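Local coordinates for pectinesterase inhibitor (Actinidia chinensis, PDB 1XG2), which inhibits pectin methylesterase by forming a protein-protein complex with it and may take part in regulating fruit ripening, at residues Gly113-Glu116 with Asp117-Gly121; Ala132-Lys135 with Leu136-Leu139. All coordinates share one frame; numbering follows the deposited sequence.

Contact 1: residues Gly113-Glu116 with Asp117-Gly121; sequences GTCE and DSFEG
Ser118 reaches back one helical turn to Thr114, and its OG donates a hydrogen bond to Thr114 O at 2.8 Å. The torsion chi1 of -61° sets this hydroxyl beside its own backbone N, turned toward the preceding turn. Thr114 O also receives a weak bond from Ser118 N, which in turn makes a weak one to Cys115 O. Upstream, Asp117 N meets Gly113 O at 2.8 Å, a regular helical bond with an N-H...O angle of 160°. Downstream, Phe119 N bonds Glu116 O at 3.2 Å and lies above that carbonyl's plane. The bonding thus changes from i to i-4 to i to i-3 in the last turn of helix 98-118.

The Phe119 ring comes edge-on to Cys115 O, CD2 at 3.4 Å. The apolar contact is CE2 to Cys115 SG, 4.3 Å, the sulfur of the disulfide to Cys75.

The two acids leave the turn for different partners. The Asp117 carboxylate stands near Gly113 O without bonding to it, and its OD1 forms a salt bridge with Lys224 of the pectinesterase chain. A leucine here would probably leave that lysine without its acidic mate. Glu116, its chain bent at chi2 (-68°), hydrogen-bonds through OE2 to His130 ND1 of helix 127-149. The polar chemistry thus divides: backbone and serine hydroxyl bond within the turn, while the acids serve a neighbouring helix and the bound enzyme.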
loop_
_atom_site.group_PDB
_atom_site.type_symbol
_atom_site.label_atom_id
_atom_site.label_comp_id
_atom_site.label_asym_id
_atom_site.label_seq_id
_atom_site.Cartn_x
_atom_site.Cartn_y
_atom_site.Cartn_z
ATOM N N GLY B 113 -0.472 -6.974 -10.471
ATOM C CA GLY B 113 -0.026 -7.887 -9.436
ATOM C C GLY B 113 -1.103 -8.208 -8.424
ATOM O O GLY B 113 -1.158 -9.318 -7.886
ATOM N N THR B 114 -1.968 -7.238 -8.164
ATOM C CA THR B 114 -3.077 -7.437 -7.244
ATOM C C THR B 114 -4.129 -8.348 -7.882
ATOM O O THR B 114 -4.733 -9.167 -7.208
ATOM C CB THR B 114 -3.690 -6.092 -6.873
ATOM O OG1 THR B 114 -2.699 -5.282 -6.204
ATOM C CG2 THR B 114 -4.802 -6.268 -5.859
ATOM N N CYS B 115 -4.334 -8.200 -9.189
ATOM C CA CYS B 115 -5.179 -9.140 -9.926
ATOM C C CYS B 115 -4.620 -10.548 -9.746
ATOM O O CYS B 115 -5.347 -11.459 -9.341
ATOM C CB CYS B 115 -5.254 -8.755 -11.395
ATOM S SG CYS B 115 -6.337 -9.834 -12.357
ATOM N N GLU B 116 -3.312 -10.703 -9.983
ATOM C CA GLU B 116 -2.613 -11.983 -9.836
ATOM C C GLU B 116 -2.771 -12.576 -8.441
ATOM O O GLU B 116 -3.088 -13.763 -8.296
ATOM C CB GLU B 116 -1.105 -11.817 -10.105
ATOM C CG GLU B 116 -0.727 -11.649 -11.560
ATOM C CD GLU B 116 -0.970 -12.906 -12.373
ATOM O OE1 GLU B 116 -1.781 -12.857 -13.306
ATOM O OE2 GLU B 116 -0.355 -13.933 -12.068
ATOM N N ASP B 117 -2.536 -11.754 -7.423
ATOM C CA ASP B 117 -2.666 -12.184 -6.031
ATOM C C ASP B 117 -4.097 -12.609 -5.668
ATOM O O ASP B 117 -4.274 -13.412 -4.760
ATOM C CB ASP B 117 -2.297 -11.073 -5.067
ATOM C CG ASP B 117 -0.827 -10.681 -5.116
ATOM O OD1 ASP B 117 0.038 -11.459 -5.555
ATOM O OD2 ASP B 117 -0.471 -9.571 -4.707
ATOM N N SER B 118 -5.100 -12.063 -6.352
ATOM C CA SER B 118 -6.503 -12.374 -6.058
ATOM C C SER B 118 -6.926 -13.756 -6.558
ATOM O O SER B 118 -7.991 -14.258 -6.181
ATOM C CB SER B 118 -7.423 -11.322 -6.683
ATOM O OG SER B 118 -7.154 -10.029 -6.159
ATOM N N PHE B 119 -6.105 -14.360 -7.412
ATOM C CA PHE B 119 -6.396 -15.689 -7.954
ATOM C C PHE B 119 -5.556 -16.764 -7.274
ATOM O O PHE B 119 -4.922 -17.586 -7.928
ATOM C CB PHE B 119 -6.175 -15.698 -9.462
ATOM C CG PHE B 119 -7.348 -15.191 -10.242
ATOM C CD1 PHE B 119 -8.396 -16.040 -10.547
ATOM C CD2 PHE B 119 -7.407 -13.868 -10.663
ATOM C CE1 PHE B 119 -9.493 -15.591 -11.278
ATOM C CE2 PHE B 119 -8.498 -13.412 -11.385
ATOM C CZ PHE B 119 -9.549 -14.279 -11.694
ATOM N N GLU B 120 -5.578 -16.777 -5.951
ATOM C CA GLU B 120 -4.816 -17.766 -5.210
ATOM C C GLU B 120 -5.746 -18.901 -4.830
ATOM O O GLU B 120 -6.746 -18.709 -4.134
ATOM C CB GLU B 120 -4.104 -17.140 -4.012
ATOM C CG GLU B 120 -2.792 -16.485 -4.447
ATOM C CD GLU B 120 -1.884 -16.108 -3.295
ATOM O OE1 GLU B 120 -1.471 -17.015 -2.522
ATOM O OE2 GLU B 120 -1.569 -14.900 -3.176
ATOM N N GLY B 121 -5.411 -20.082 -5.343
ATOM C CA GLY B 121 -6.263 -21.248 -5.252
ATOM C C GLY B 121 -7.358 -21.138 -6.293
ATOM O O GLY B 121 -7.404 -20.168 -7.039
#

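Contact 2: residues Ala132-Lys135 with Leu136-Leu139; sequences ADLK and LEDL
Leu136 N donates to Ala132 O at 3.1 Å with an N-H...O angle of 158°, the first of four consecutive i to i-4 hydrogen bonds of a regular alpha helix. With its CG anti to the backbone N (chi1 -178°), Leu136 carries its branched end away from the preceding turn and onto Ala112 of helix 98-118.

Glu137 N follows, bonding Asp133 O at 3.0 Å. Its side chain starts beside its own backbone N, with CG 3.4 Å from that same Asp133 O, and then runs extended. It passes Leu134 at an oblique angle, and the contact is made by a methyl against a carboxylate oxygen: Leu134 CD2 lies 3.5 Å from Glu137 OE1. That oxygen has a long, weak ion pair with Arg14, whereas Asp133 OD1 is hydrogen-bonded to Tyr79.

These two turns belong to helix 127-149 of the four-helix bundle found in this inhibitor family, and their sides are divided among neighbours: Leu136 and Glu137 pack on helix 98-118, Lys135 and Leu139 on helix 34-60.

Asp138 N closes on Leu134 O at 2.9 Å. The carboxylate folds back over the same carbonyl, OD1 and OD2 each 3.2 Å from Leu134 O, pairs of acceptors that cannot bond; OD1 instead takes a hydrogen bond from Asn15.

Leu139 N ends the series on Lys135 O. Its side chain runs alongside that of Lys135 in the same direction, and the aliphatic part of the lysine supplies the touch, CG to Leu139 CD1 at 4.0 Å. The Leu139 side chain also touches Ile44 of helix 34-60 and Leu18 of helix 16-24.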
loop_
_atom_site.group_PDB
_atom_site.type_symbol
_atom_site.label_atom_id
_atom_site.label_comp_id
_atom_site.label_asym_id
_atom_site.label_seq_id
_atom_site.Cartn_x
_atom_site.Cartn_y
_atom_site.Cartn_z
ATOM N N ALA B 132 -1.836 -11.180 -19.614
ATOM C CA ALA B 132 -2.092 -9.744 -19.691
ATOM C C ALA B 132 -1.543 -9.011 -18.456
ATOM O O ALA B 132 -1.017 -7.917 -18.595
ATOM C CB ALA B 132 -3.604 -9.476 -19.878
ATOM N N ASP B 133 -1.656 -9.620 -17.266
ATOM C CA ASP B 133 -1.062 -9.085 -16.034
ATOM C C ASP B 133 0.462 -8.995 -16.155
ATOM O O ASP B 133 1.065 -7.969 -15.835
ATOM C CB ASP B 133 -1.381 -9.973 -14.815
ATOM C CG ASP B 133 -2.863 -9.947 -14.403
ATOM O OD1 ASP B 133 -3.594 -8.997 -14.758
ATOM O OD2 ASP B 133 -3.369 -10.851 -13.697
ATOM N N LEU B 134 1.086 -10.078 -16.615
ATOM C CA LEU B 134 2.545 -10.116 -16.723
ATOM C C LEU B 134 3.021 -9.101 -17.736
ATOM O O LEU B 134 4.107 -8.511 -17.579
ATOM C CB LEU B 134 3.067 -11.503 -17.113
ATOM C CG LEU B 134 2.918 -12.628 -16.097
ATOM C CD1 LEU B 134 3.606 -13.880 -16.636
ATOM C CD2 LEU B 134 3.478 -12.240 -14.739
ATOM N N LYS B 135 2.209 -8.877 -18.764
ATOM C CA LYS B 135 2.544 -7.892 -19.777
ATOM C C LYS B 135 2.492 -6.464 -19.214
ATOM O O LYS B 135 3.375 -5.667 -19.475
ATOM C CB LYS B 135 1.621 -8.016 -20.984
ATOM C CG LYS B 135 2.077 -7.198 -22.165
ATOM C CD LYS B 135 1.030 -7.165 -23.250
ATOM C CE LYS B 135 1.613 -7.374 -24.654
ATOM N NZ LYS B 135 0.846 -6.534 -25.645
ATOM N N LEU B 136 1.461 -6.142 -18.447
ATOM C CA LEU B 136 1.389 -4.809 -17.873
ATOM C C LEU B 136 2.569 -4.602 -16.944
ATOM O O LEU B 136 3.135 -3.523 -16.902
ATOM C CB LEU B 136 0.099 -4.603 -17.094
ATOM C CG LEU B 136 -0.045 -3.192 -16.521
ATOM C CD1 LEU B 136 0.070 -2.162 -17.623
ATOM C CD2 LEU B 136 -1.378 -3.058 -15.771
ATOM N N GLU B 137 2.914 -5.638 -16.190
ATOM C CA GLU B 137 4.033 -5.568 -15.258
ATOM C C GLU B 137 5.328 -5.286 -16.019
ATOM O O GLU B 137 6.090 -4.388 -15.651
ATOM C CB GLU B 137 4.149 -6.860 -14.449
ATOM C CG GLU B 137 3.107 -7.014 -13.352
ATOM C CD GLU B 137 3.222 -8.334 -12.612
ATOM O OE1 GLU B 137 3.998 -9.207 -13.050
ATOM O OE2 GLU B 137 2.533 -8.502 -11.591
ATOM N N ASP B 138 5.548 -6.016 -17.109
ATOM C CA ASP B 138 6.758 -5.856 -17.926
ATOM C C ASP B 138 6.824 -4.454 -18.540
ATOM O O ASP B 138 7.891 -3.824 -18.592
ATOM C CB ASP B 138 6.818 -6.941 -19.013
ATOM C CG ASP B 138 6.984 -8.343 -18.441
ATOM O OD1 ASP B 138 6.762 -9.354 -19.168
ATOM O OD2 ASP B 138 7.337 -8.542 -17.266
ATOM N N LEU B 139 5.683 -3.960 -19.009
ATOM C CA LEU B 139 5.619 -2.662 -19.654
ATOM C C LEU B 139 5.821 -1.536 -18.659
ATOM O O LEU B 139 6.503 -0.557 -18.962
ATOM C CB LEU B 139 4.280 -2.479 -20.368
ATOM C CG LEU B 139 4.129 -3.400 -21.579
ATOM C CD1 LEU B 139 2.758 -3.235 -22.229
ATOM C CD2 LEU B 139 5.259 -3.175 -22.565
#

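In the fold
Contact 1, at the C-terminal end of helix 98-118, and contact 2, in helix 127-149, belong to helices consecutive in the chain, and their centres lie about 14 Å apart. They meet directly: Cys115 SG packs against Asp133 OD2 at 3.4 Å, and Gly113 CA approaches Glu137 OE2 equally closely. More striking, Glu116 OE1 and Asp133 OD2 are only 2.6 Å apart, a spacing consistent with a proton shared between the two acids. The centre of contact 2 lies about 5 Å from the centre of the chain, that of contact 1 about 16 Å. Contact 1 thus lies both on helix 127-149 and on the pectinesterase, while contact 2 packs within the inhibitor alone.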